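Local coordinates for protein hydrolase, haloacid dehalogenase-like family (Pseudomonas syringae pv. tomato, PDB 3S6J) that probably acts as a metal-dependent phosphatase of the haloacid dehalogenase superfamily, with sugar phosphates as its likely substrates, at residues E[8-13]-E[111-116]; E[166-171]-E[186-191]; E[151-156]-E[178-183]; E[116-121]-E[137-142]. All coordinates share one frame; numbering follows the deposited sequence.

How the contacts relate
This chain is the larger, C-terminal part of a longer protein and contains its haloacid dehalogenase-like domain. Starting at the N terminus, contact 1 pairs strand 8-11 with strand 110-113 and closes a loop of 97 mostly helical residues. Contact 4 follows in series and shares Gly116 with it; it closes the short excursion through helix 118-127 to edge strand 137-138. Contacts 3 and 2 cross, because their segments alternate: contact 3 ties helix 151-160 to helix 174-182, while contact 2 joins strands 167-171 and 186-190. Strand 8-11 has strand 110-113 on one side and strand 167-171 on the other, joining contacts 1 and 2 in one sheet, and Phe153 of contact 3 packs on both.

Contact 1 of 4, residues E[8-13]-E[111-116]; sequences SFIFDL and CIATSG. With CA (calcium ion), chain M.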
loop_
_atom_site.group_PDB
_atom_site.type_symbol
_atom_site.label_atom_id
_atom_site.label_comp_id
_atom_site.label_asym_id
_atom_site.label_seq_id
_atom_site.Cartn_x
_atom_site.Cartn_y
_atom_site.Cartn_z
ATOM N N SER E 8 26.295 -12.893 -6.051
ATOM C CA SER E 8 25.204 -13.868 -6.111
ATOM C C SER E 8 23.920 -13.220 -5.580
ATOM O O SER E 8 23.979 -12.343 -4.711
ATOM C CB SER E 8 25.557 -15.123 -5.308
ATOM O OG SER E 8 26.674 -15.783 -5.877
ATOM N N PHE E 9 22.770 -13.646 -6.097
ATOM C CA PHE E 9 21.536 -12.896 -5.907
ATOM C C PHE E 9 20.439 -13.672 -5.195
ATOM O O PHE E 9 20.055 -14.770 -5.613
ATOM C CB PHE E 9 21.008 -12.400 -7.255
ATOM C CG PHE E 9 21.860 -11.334 -7.886
ATOM C CD1 PHE E 9 23.074 -11.655 -8.488
ATOM C CD2 PHE E 9 21.450 -10.010 -7.885
ATOM C CE1 PHE E 9 23.865 -10.664 -9.079
ATOM C CE2 PHE E 9 22.233 -9.019 -8.467
ATOM C CZ PHE E 9 23.445 -9.346 -9.062
ATOM N N ILE E 10 19.917 -13.088 -4.121
ATOM C CA ILE E 10 18.765 -13.665 -3.432
ATOM C C ILE E 10 17.545 -12.762 -3.607
ATOM O O ILE E 10 17.502 -11.651 -3.079
ATOM C CB ILE E 10 19.037 -13.890 -1.941
ATOM C CG1 ILE E 10 20.312 -14.717 -1.756
ATOM C CG2 ILE E 10 17.861 -14.593 -1.329
ATOM C CD1 ILE E 10 20.801 -14.818 -0.317
ATOM N N PHE E 11 16.565 -13.245 -4.365
ATOM C CA PHE E 11 15.399 -12.449 -4.699
ATOM C C PHE E 11 14.210 -12.832 -3.822
ATOM O O PHE E 11 13.911 -14.016 -3.642
ATOM C CB PHE E 11 14.994 -12.684 -6.151
ATOM C CG PHE E 11 15.893 -12.036 -7.168
ATOM C CD1 PHE E 11 15.683 -10.727 -7.564
ATOM C CD2 PHE E 11 16.912 -12.753 -7.765
ATOM C CE1 PHE E 11 16.490 -10.147 -8.529
ATOM C CE2 PHE E 11 17.725 -12.175 -8.724
ATOM C CZ PHE E 11 17.523 -10.871 -9.101
ATOM N N ASP E 12 13.533 -11.834 -3.273
ATOM C CA ASP E 12 12.198 -12.064 -2.755
ATOM C C ASP E 12 11.272 -12.268 -3.973
ATOM O O ASP E 12 11.679 -12.003 -5.110
ATOM C CB ASP E 12 11.750 -10.882 -1.907
ATOM C CG ASP E 12 10.281 -10.940 -1.579
ATOM O OD1 ASP E 12 9.881 -11.838 -0.820
ATOM O OD2 ASP E 12 9.530 -10.088 -2.093
ATOM N N LEU E 13 10.043 -12.741 -3.757
ATOM C CA LEU E 13 9.168 -13.052 -4.895
ATOM C C LEU E 13 7.962 -12.121 -5.003
ATOM O O LEU E 13 7.904 -11.239 -5.863
ATOM C CB LEU E 13 8.724 -14.514 -4.826
ATOM C CG LEU E 13 7.862 -15.087 -5.960
ATOM C CD1 LEU E 13 8.447 -14.783 -7.354
ATOM C CD2 LEU E 13 7.685 -16.599 -5.753
ATOM N N CYS E 111 18.918 -17.127 -6.333
ATOM C CA CYS E 111 17.955 -17.993 -5.688
ATOM C C CYS E 111 16.755 -17.164 -5.263
ATOM O O CYS E 111 16.893 -15.989 -4.927
ATOM C CB CYS E 111 18.583 -18.660 -4.465
ATOM S SG CYS E 111 17.565 -19.946 -3.716
ATOM N N ILE E 112 15.573 -17.772 -5.285
ATOM C CA ILE E 112 14.390 -17.083 -4.798
ATOM C C ILE E 112 14.180 -17.495 -3.358
ATOM O O ILE E 112 14.426 -18.640 -3.002
ATOM C CB ILE E 112 13.161 -17.349 -5.683
ATOM C CG1 ILE E 112 13.269 -16.493 -6.946
ATOM C CG2 ILE E 112 11.863 -17.067 -4.919
ATOM C CD1 ILE E 112 12.341 -16.918 -8.064
ATOM N N ALA E 113 13.785 -16.538 -2.522
ATOM C CA ALA E 113 13.581 -16.787 -1.093
ATOM C C ALA E 113 12.332 -16.061 -0.610
ATOM O O ALA E 113 12.310 -14.824 -0.548
ATOM C CB ALA E 113 14.801 -16.354 -0.288
ATOM N N THR E 114 11.303 -16.841 -0.266
ATOM C CA THR E 114 9.980 -16.310 0.067
ATOM C C THR E 114 9.462 -16.846 1.411
ATOM O O THR E 114 9.706 -18.004 1.761
ATOM C CB THR E 114 8.949 -16.628 -1.068
ATOM O OG1 THR E 114 7.647 -16.173 -0.682
ATOM C CG2 THR E 114 8.881 -18.131 -1.352
ATOM N N SER E 115 8.756 -16.001 2.164
ATOM C CA SER E 115 8.087 -16.432 3.410
ATOM C C SER E 115 6.816 -17.202 3.103
ATOM O O SER E 115 6.231 -17.815 3.987
ATOM C CB SER E 115 7.740 -15.244 4.315
ATOM O OG SER E 115 8.898 -14.585 4.789
ATOM N N GLY E 116 6.378 -17.146 1.850
ATOM C CA GLY E 116 5.280 -17.975 1.390
ATOM C C GLY E 116 5.627 -19.461 1.428
ATOM O O GLY E 116 6.805 -19.849 1.380
HETATM CA CA CA M . 7.632 -9.461 -0.555
HETATM O O HOH W 1 8.252 -13.086 1.644
HETATM O O HOH W 2 8.898 -9.621 1.506
HETATM O O HOH W 3 6.078 -11.169 0.526
HETATM O O HOH W 4 5.869 -7.791 0.558
#
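Ile10 lays its CG2 methyl against the CB of Ala113, with 3.7 Å between Ile10 CG2 and Ala113 CB. The methyl gets there because it is trans to the backbone N while CG1 turns off beside that N (chi1 -54°). Phe153 of helix 151-160 rests on both residues. The other face of the sheet carries Phe11 and Ile112, whose side chains meet more loosely; beyond them Leu13 CB lies 4.0 Å from Ile112 CG2, and leucines of helix 96-105 pack on Phe11. Three backbone hydrogen bonds hold the strands in parallel register: Cys111 N to Phe9 O (2.7 Å), Phe11 N to Cys111 O (2.8 Å) and Ala113 N to Phe11 O (2.8 Å). The pair lies inside the parallel Rossmann-like sheet of the haloacid dehalogenase fold, and strand 8-11 delivers Asp12, first aspartate of the family's DxD motif, to the metal. Asp12 OD2 binds the calcium ion at 2.5 Å and also takes a hydrogen bond from Thr16 OG1; Asp14 and Asp172 contribute further ligands. The second oxygen, OD1, forms a salt bridge with Lys147, which also bonds Ala113 O. A water bridges the loops that follow the two strands, donating to Asp12 OD1 over 3.2 Å and accepting from Ser115 N. Past strand 110-113, Gly116 N donates to Thr114 OG1 (3.0 Å), making an ST turn.

Contact 2 of 4, residues E[166-171]-E[186-191]; sequences ECLVIG and TGVGLL
Leu168 and Val188 make the tightest apolar contact between these strands: Leu168 CD2 presses on Val188 CG2 at 3.4 Å, closer than ordinary van der Waals packing. With CG of Leu168 anti to the backbone N (chi1 -155°), the branch swings over the neighbouring strand, and the same CD2 also lies above the backbone, 3.2 Å from Thr186 O. Further along this face Ile170 CG2 nestles against the forked end of Leu190, with CD1 of Leu190 3.8 Å from Ile170 CG2 and CD2 slightly farther. Leu215 of helix 212-217 touches both residues.

The polar interactions are all between backbone groups. Val169 N donates to Thr186 O (2.8 Å), Val188 N to Val169 O (2.9 Å), Gly171 N to Val188 O (3.1 Å) and Leu190 N to Gly171 O (2.8 Å), a parallel ladder in which Val169 and Gly171 each both give and receive. CA-H...O contacts supplement it, among them Gly189 CA to Gly171 O at 3.2 Å.

On the face of Val169, its partner Gly187 and the next pair on that face, Gly171 with Gly189, have no side chain; Phe153 packs on Val169 there. Together with helix 174-182 the strands form a beta-alpha-beta crossover of the Rossmann-like haloacid dehalogenase fold, in which strand 167-171 ends directly before the calcium ligand Asp172.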
loop_
_atom_site.group_PDB
_atom_site.type_symbol
_atom_site.label_atom_id
_atom_site.label_comp_id
_atom_site.label_asym_id
_atom_site.label_seq_id
_atom_site.Cartn_x
_atom_site.Cartn_y
_atom_site.Cartn_z
ATOM N N GLU E 166 28.783 -12.723 0.143
ATOM C CA GLU E 166 28.965 -12.447 -1.282
ATOM C C GLU E 166 27.615 -12.266 -1.954
ATOM O O GLU E 166 27.507 -12.285 -3.183
ATOM C CB GLU E 166 29.727 -13.580 -1.978
ATOM C CG GLU E 166 31.245 -13.448 -1.929
ATOM C CD GLU E 166 31.954 -14.541 -2.723
ATOM O OE1 GLU E 166 31.565 -14.797 -3.892
ATOM O OE2 GLU E 166 32.901 -15.145 -2.171
ATOM N N CYS E 167 26.582 -12.095 -1.139
ATOM C CA CYS E 167 25.216 -12.074 -1.649
ATOM C C CYS E 167 24.552 -10.698 -1.623
ATOM O O CYS E 167 24.785 -9.884 -0.719
ATOM C CB CYS E 167 24.350 -13.077 -0.889
ATOM S SG CYS E 167 24.606 -14.800 -1.365
ATOM N N LEU E 168 23.714 -10.458 -2.622
ATOM C CA LEU E 168 22.861 -9.288 -2.643
ATOM C C LEU E 168 21.416 -9.724 -2.442
ATOM O O LEU E 168 20.867 -10.492 -3.239
ATOM C CB LEU E 168 22.987 -8.582 -3.982
ATOM C CG LEU E 168 22.678 -7.090 -4.086
ATOM C CD1 LEU E 168 22.328 -6.791 -5.535
ATOM C CD2 LEU E 168 21.545 -6.681 -3.177
ATOM N N VAL E 169 20.802 -9.247 -1.370
ATOM C CA VAL E 169 19.392 -9.517 -1.147
ATOM C C VAL E 169 18.551 -8.465 -1.844
ATOM O O VAL E 169 18.790 -7.257 -1.689
ATOM C CB VAL E 169 19.049 -9.587 0.361
ATOM C CG1 VAL E 169 17.543 -9.651 0.572
ATOM C CG2 VAL E 169 19.718 -10.794 0.984
ATOM N N ILE E 170 17.578 -8.923 -2.630
ATOM C CA ILE E 170 16.658 -8.009 -3.293
ATOM C C ILE E 170 15.238 -8.253 -2.814
ATOM O O ILE E 170 14.736 -9.368 -2.904
ATOM C CB ILE E 170 16.745 -8.119 -4.826
ATOM C CG1 ILE E 170 18.194 -7.883 -5.273
ATOM C CG2 ILE E 170 15.788 -7.130 -5.477
ATOM C CD1 ILE E 170 18.358 -7.641 -6.722
ATOM N N GLY E 171 14.599 -7.212 -2.290
ATOM C CA GLY E 171 13.316 -7.369 -1.615
ATOM C C GLY E 171 12.485 -6.105 -1.686
ATOM O O GLY E 171 12.984 -5.046 -2.100
ATOM N N THR E 186 24.005 -7.604 1.866
ATOM C CA THR E 186 23.719 -6.267 1.373
ATOM C C THR E 186 22.305 -6.251 0.858
ATOM O O THR E 186 21.950 -7.054 0.009
ATOM C CB THR E 186 24.670 -5.876 0.256
ATOM O OG1 THR E 186 26.012 -5.994 0.735
ATOM C CG2 THR E 186 24.392 -4.442 -0.212
ATOM N N GLY E 187 21.497 -5.348 1.398
ATOM C CA GLY E 187 20.089 -5.291 1.069
ATOM C C GLY E 187 19.776 -4.161 0.117
ATOM O O GLY E 187 20.280 -3.039 0.255
ATOM N N VAL E 188 18.942 -4.471 -0.864
ATOM C CA VAL E 188 18.496 -3.511 -1.867
ATOM C C VAL E 188 16.976 -3.605 -1.945
ATOM O O VAL E 188 16.421 -4.710 -2.052
ATOM C CB VAL E 188 19.120 -3.814 -3.240
ATOM C CG1 VAL E 188 18.381 -3.079 -4.348
ATOM C CG2 VAL E 188 20.598 -3.433 -3.234
ATOM N N GLY E 189 16.305 -2.455 -1.866
ATOM C CA GLY E 189 14.858 -2.438 -1.767
ATOM C C GLY E 189 14.168 -1.959 -3.032
ATOM O O GLY E 189 14.701 -1.088 -3.734
ATOM N N LEU E 190 12.993 -2.525 -3.305
ATOM C CA LEU E 190 12.154 -2.153 -4.451
ATOM C C LEU E 190 10.838 -1.554 -3.970
ATOM O O LEU E 190 10.240 -2.036 -2.990
ATOM C CB LEU E 190 11.845 -3.378 -5.313
ATOM C CG LEU E 190 12.807 -3.799 -6.433
ATOM C CD1 LEU E 190 14.241 -3.651 -6.031
ATOM C CD2 LEU E 190 12.515 -5.221 -6.973
ATOM N N LEU E 191 10.373 -0.522 -4.670
ATOM C CA LEU E 191 9.118 0.142 -4.337
ATOM C C LEU E 191 7.879 -0.636 -4.802
ATOM O O LEU E 191 6.743 -0.249 -4.492
ATOM C CB LEU E 191 9.090 1.556 -4.932
ATOM C CG LEU E 191 10.256 2.490 -4.571
ATOM C CD1 LEU E 191 10.073 3.848 -5.259
ATOM C CD2 LEU E 191 10.355 2.664 -3.047
#

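Contact 3 of 4, residues E[151-156]-E[178-183]; sequences DLFLAA and LAARRC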
loop_
_atom_site.group_PDB
_atom_site.type_symbol
_atom_site.label_atom_id
_atom_site.label_comp_id
_atom_site.label_asym_id
_atom_site.label_seq_id
_atom_site.Cartn_x
_atom_site.Cartn_y
_atom_site.Cartn_z
ATOM N N ASP E 151 16.870 -17.040 8.342
ATOM C CA ASP E 151 16.817 -18.427 7.897
ATOM C C ASP E 151 16.745 -18.595 6.397
ATOM O O ASP E 151 17.588 -19.278 5.809
ATOM C CB ASP E 151 15.639 -19.157 8.534
ATOM C CG ASP E 151 16.064 -20.041 9.681
ATOM O OD1 ASP E 151 17.192 -19.830 10.189
ATOM O OD2 ASP E 151 15.282 -20.944 10.063
ATOM N N LEU E 152 15.722 -18.000 5.788
ATOM C CA LEU E 152 15.488 -18.149 4.359
ATOM C C LEU E 152 16.705 -17.752 3.503
ATOM O O LEU E 152 17.015 -18.420 2.514
ATOM C CB LEU E 152 14.263 -17.340 3.905
ATOM C CG LEU E 152 12.849 -17.935 3.788
ATOM C CD1 LEU E 152 12.840 -19.446 3.654
ATOM C CD2 LEU E 152 11.981 -17.510 4.933
ATOM N N PHE E 153 17.369 -16.656 3.856
ATOM C CA PHE E 153 18.442 -16.137 3.021
ATOM C C PHE E 153 19.674 -17.010 3.141
ATOM O O PHE E 153 20.403 -17.211 2.171
ATOM C CB PHE E 153 18.765 -14.684 3.381
ATOM C CG PHE E 153 17.648 -13.712 3.058
ATOM C CD1 PHE E 153 16.683 -14.035 2.118
ATOM C CD2 PHE E 153 17.578 -12.475 3.677
ATOM C CE1 PHE E 153 15.659 -13.148 1.813
ATOM C CE2 PHE E 153 16.556 -11.580 3.369
ATOM C CZ PHE E 153 15.600 -11.922 2.442
ATOM N N LEU E 154 19.901 -17.510 4.353
ATOM C CA LEU E 154 20.997 -18.423 4.641
ATOM C C LEU E 154 20.825 -19.721 3.859
ATOM O O LEU E 154 21.778 -20.223 3.269
ATOM C CB LEU E 154 21.067 -18.712 6.150
ATOM C CG LEU E 154 21.333 -17.472 7.021
ATOM C CD1 LEU E 154 21.289 -17.785 8.491
ATOM C CD2 LEU E 154 22.665 -16.822 6.644
ATOM N N ALA E 155 19.607 -20.260 3.860
ATOM C CA ALA E 155 19.308 -21.470 3.103
ATOM C C ALA E 155 19.487 -21.222 1.609
ATOM O O ALA E 155 19.923 -22.100 0.878
ATOM C CB ALA E 155 17.892 -21.975 3.405
ATOM N N ALA E 156 19.159 -20.012 1.173
ATOM C CA ALA E 156 19.311 -19.619 -0.219
ATOM C C ALA E 156 20.783 -19.477 -0.603
ATOM O O ALA E 156 21.208 -19.984 -1.641
ATOM C CB ALA E 156 18.569 -18.328 -0.491
ATOM N N LEU E 178 15.509 -6.134 6.858
ATOM C CA LEU E 178 15.798 -6.586 8.205
ATOM C C LEU E 178 16.526 -7.947 8.191
ATOM O O LEU E 178 17.622 -8.082 8.759
ATOM C CB LEU E 178 14.492 -6.661 9.011
ATOM C CG LEU E 178 14.177 -5.570 10.055
ATOM C CD1 LEU E 178 14.851 -4.244 9.823
ATOM C CD2 LEU E 178 12.683 -5.378 10.240
ATOM N N ALA E 179 15.941 -8.946 7.523
ATOM C CA ALA E 179 16.600 -10.240 7.440
ATOM C C ALA E 179 17.971 -10.144 6.758
ATOM O O ALA E 179 18.906 -10.868 7.111
ATOM C CB ALA E 179 15.710 -11.259 6.738
ATOM N N ALA E 180 18.094 -9.262 5.770
ATOM C CA ALA E 180 19.355 -9.152 5.050
ATOM C C ALA E 180 20.424 -8.671 6.022
ATOM O O ALA E 180 21.515 -9.236 6.093
ATOM C CB ALA E 180 19.234 -8.210 3.861
ATOM N N ARG E 181 20.106 -7.608 6.751
ATOM C CA ARG E 181 21.037 -7.011 7.694
ATOM C C ARG E 181 21.373 -7.969 8.854
ATOM O O ARG E 181 22.487 -7.982 9.357
ATOM C CB ARG E 181 20.469 -5.692 8.220
ATOM C CG ARG E 181 20.334 -4.591 7.175
ATOM C CD ARG E 181 21.650 -4.399 6.421
ATOM N NE ARG E 181 22.733 -4.272 7.377
ATOM C CZ ARG E 181 23.981 -4.693 7.205
ATOM N NH1 ARG E 181 24.363 -5.286 6.080
ATOM N NH2 ARG E 181 24.847 -4.514 8.198
ATOM N N ARG E 182 20.402 -8.773 9.267
ATOM C CA ARG E 182 20.615 -9.732 10.359
ATOM C C ARG E 182 21.637 -10.811 10.037
ATOM O O ARG E 182 22.307 -11.303 10.936
ATOM C CB ARG E 182 19.300 -10.329 10.825
ATOM C CG ARG E 182 18.626 -9.470 11.893
ATOM C CD ARG E 182 17.181 -9.866 12.164
ATOM N NE ARG E 182 17.109 -11.158 12.841
ATOM C CZ ARG E 182 15.985 -11.719 13.273
ATOM N NH1 ARG E 182 14.823 -11.114 13.088
ATOM N NH2 ARG E 182 16.026 -12.901 13.873
ATOM N N CYS E 183 21.786 -11.157 8.756
ATOM C CA CYS E 183 22.860 -12.064 8.351
ATOM C C CYS E 183 23.989 -11.312 7.668
ATOM O O CYS E 183 24.842 -11.915 7.023
ATOM C CB CYS E 183 22.342 -13.209 7.472
ATOM S SG CYS E 183 21.464 -12.683 5.984
#
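The first torsion of Phe153 sets CG trans to its own carbonyl carbon (chi1 -67°), which carries the ring off helix 151-160 to the neighbouring helix 174-182. On the next residue, Leu154, CD1 is the extended branch (chi2 176°), and the other methyl, CD2, is the one that meets Cys183. The two helices lie on the same face of the parallel sheet in this Rossmann-like haloacid dehalogenase domain. The ring of Phe153 lies between them and the sheet, and Ala180 of helix 174-182 touches Val169 of strand 167-171.

The CD2-CE2 bond of the ring makes the contact. CE2 of Phe153 sits 3.5 Å from Ala179 CB, which approaches obliquely, and CD2 of Phe153 is 3.8 Å from that same methyl. The backbone of the next residue comes to the ring edge, close to its plane, with 3.7 Å between Phe153 CE2 and Ala180 N; the CB of Ala180 is a more distant neighbour of that carbon. The small side chains of Ala179 and Ala180 allow the helix backbone to come this near to the ring. No hydrogen bond links the segments, and the side-chain contacts are apolar.

Nearer the solvent a second, smaller set of contacts forms. Cys183, the first residue to leave helical geometry at the end of helix 174-182, turns toward helix 151-160 and receives the exposed Leu154. Its sulfur approaches the base of the phenylalanine, Cys183 SG lying 4.3 Å from Phe153 CB, while Leu154 CD2 touches Cys183 CB at 3.7 Å.

Contact 4 of 4, residues E[116-121]-E[137-142]; sequences GGIDTA and IVTRDD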
loop_
_atom_site.group_PDB
_atom_site.type_symbol
_atom_site.label_atom_id
_atom_site.label_comp_id
_atom_site.label_asym_id
_atom_site.label_seq_id
_atom_site.Cartn_x
_atom_site.Cartn_y
_atom_site.Cartn_z
ATOM N N GLY E 116 6.378 -17.146 1.850
ATOM C CA GLY E 116 5.280 -17.975 1.390
ATOM C C GLY E 116 5.627 -19.461 1.428
ATOM O O GLY E 116 6.805 -19.849 1.380
ATOM N N GLY E 117 4.602 -20.296 1.537
ATOM C CA GLY E 117 4.776 -21.731 1.414
ATOM C C GLY E 117 4.653 -22.142 -0.042
ATOM O O GLY E 117 4.396 -21.305 -0.913
ATOM N N ILE E 118 4.833 -23.432 -0.307
ATOM C CA ILE E 118 4.806 -23.965 -1.671
ATOM C C ILE E 118 3.616 -23.484 -2.518
ATOM O O ILE E 118 3.760 -23.248 -3.716
ATOM C CB ILE E 118 4.870 -25.514 -1.644
ATOM C CG1 ILE E 118 6.290 -25.973 -1.318
ATOM C CG2 ILE E 118 4.434 -26.110 -2.968
ATOM C CD1 ILE E 118 7.226 -25.951 -2.517
ATOM N N ASP E 119 2.446 -23.334 -1.896
ATOM C CA ASP E 119 1.229 -22.960 -2.620
ATOM C C ASP E 119 1.317 -21.576 -3.266
ATOM O O ASP E 119 1.228 -21.434 -4.493
ATOM C CB ASP E 119 0.011 -23.006 -1.688
ATOM C CG ASP E 119 -0.339 -24.419 -1.235
ATOM O OD1 ASP E 119 0.420 -25.363 -1.568
ATOM O OD2 ASP E 119 -1.378 -24.583 -0.543
ATOM N N THR E 120 1.454 -20.549 -2.436
ATOM C CA THR E 120 1.578 -19.198 -2.958
ATOM C C THR E 120 2.744 -19.126 -3.931
ATOM O O THR E 120 2.614 -18.585 -5.020
ATOM C CB THR E 120 1.755 -18.149 -1.824
ATOM O OG1 THR E 120 2.620 -18.679 -0.813
ATOM C CG2 THR E 120 0.409 -17.806 -1.186
ATOM N N ALA E 121 3.883 -19.681 -3.543
ATOM C CA ALA E 121 5.073 -19.592 -4.381
ATOM C C ALA E 121 4.883 -20.197 -5.772
ATOM O O ALA E 121 5.440 -19.700 -6.749
ATOM C CB ALA E 121 6.273 -20.213 -3.677
ATOM N N ILE E 137 15.042 -22.110 -5.411
ATOM C CA ILE E 137 14.073 -21.431 -4.564
ATOM C C ILE E 137 13.977 -22.067 -3.185
ATOM O O ILE E 137 14.071 -23.288 -3.038
ATOM C CB ILE E 137 12.670 -21.398 -5.211
ATOM C CG1 ILE E 137 11.667 -20.718 -4.277
ATOM C CG2 ILE E 137 12.200 -22.807 -5.555
ATOM C CD1 ILE E 137 10.334 -20.426 -4.935
ATOM N N VAL E 138 13.808 -21.219 -2.176
ATOM C CA VAL E 138 13.560 -21.660 -0.810
ATOM C C VAL E 138 12.228 -21.083 -0.360
ATOM O O VAL E 138 11.927 -19.920 -0.633
ATOM C CB VAL E 138 14.671 -21.185 0.146
ATOM C CG1 VAL E 138 14.278 -21.439 1.567
ATOM C CG2 VAL E 138 15.965 -21.908 -0.159
ATOM N N THR E 139 11.422 -21.903 0.309
ATOM C CA THR E 139 10.139 -21.452 0.828
ATOM C C THR E 139 10.062 -21.627 2.340
ATOM O O THR E 139 10.954 -22.209 2.962
ATOM C CB THR E 139 8.950 -22.190 0.147
ATOM O OG1 THR E 139 8.906 -23.557 0.581
ATOM C CG2 THR E 139 9.106 -22.161 -1.345
ATOM N N ARG E 140 8.986 -21.110 2.922
ATOM C CA ARG E 140 8.743 -21.192 4.355
ATOM C C ARG E 140 8.743 -22.645 4.814
ATOM O O ARG E 140 9.135 -22.958 5.936
ATOM C CB ARG E 140 7.397 -20.540 4.670
ATOM C CG ARG E 140 6.863 -20.834 6.043
ATOM C CD ARG E 140 7.565 -19.998 7.097
ATOM N NE ARG E 140 7.178 -20.435 8.432
ATOM C CZ ARG E 140 7.808 -21.395 9.091
ATOM N NH1 ARG E 140 8.847 -21.996 8.527
ATOM N NH2 ARG E 140 7.409 -21.753 10.309
ATOM N N ASP E 141 8.303 -23.533 3.931
ATOM C CA ASP E 141 8.310 -24.960 4.223
ATOM C C ASP E 141 9.732 -25.522 4.279
ATOM O O ASP E 141 9.934 -26.681 4.641
ATOM C CB ASP E 141 7.483 -25.712 3.181
ATOM C CG ASP E 141 6.049 -25.195 3.083
ATOM O OD1 ASP E 141 5.439 -24.893 4.138
ATOM O OD2 ASP E 141 5.525 -25.102 1.947
ATOM N N ASP E 142 10.724 -24.707 3.938
ATOM C CA ASP E 142 12.102 -25.185 3.909
ATOM C C ASP E 142 12.866 -24.837 5.164
ATOM O O ASP E 142 13.981 -25.304 5.356
ATOM C CB ASP E 142 12.846 -24.623 2.697
ATOM C CG ASP E 142 12.320 -25.167 1.408
ATOM O OD1 ASP E 142 12.080 -26.391 1.359
ATOM O OD2 ASP E 142 12.118 -24.382 0.455
#
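Gly116 O and the Thr139-Arg140 peptide meet closely: Arg140 N donates to Gly116 O over 3.0 Å in a nearly straight bond, although the donor stands 33° off the carbonyl plane, and CB of Thr139 crowds the same oxygen at 3.4 Å. A second straight bond runs from Ile118 N to Asp141 OD2 (2.9 Å), on the syn side but 32° out of the carboxylate plane. Asp141 meets it with CG anti to the carbonyl carbon (chi1 -56°), and Ile118 CG1 lies 3.5 Å from Asp141 OD2, the two side chains crossing at about a right angle. The bond engages a backbone N-H of the first turn of helix 118-127, whose N-cap position is Gly117; the helix end may well favour the negative charge. Gly117 O in turn accepts from both Thr120 OG1 and Ala121 N. Asp142 OD2 accepts from Thr139 N (2.6 Å), on its anti side, across the turn at 139-142.

Inside, the packing is slacker: Ala121 CB only grazes Ile137 CD1 (4.3 Å) and Thr139 CG2 (4.2 Å). Ile118 and Asp141 form the solvent side. Helix 118-127 is the crossover of a beta-alpha-beta unit from strand 110-113 to edge strand 137-138, and helix 151-160 packs on Val138 of that edge through Leu152 and Ala155.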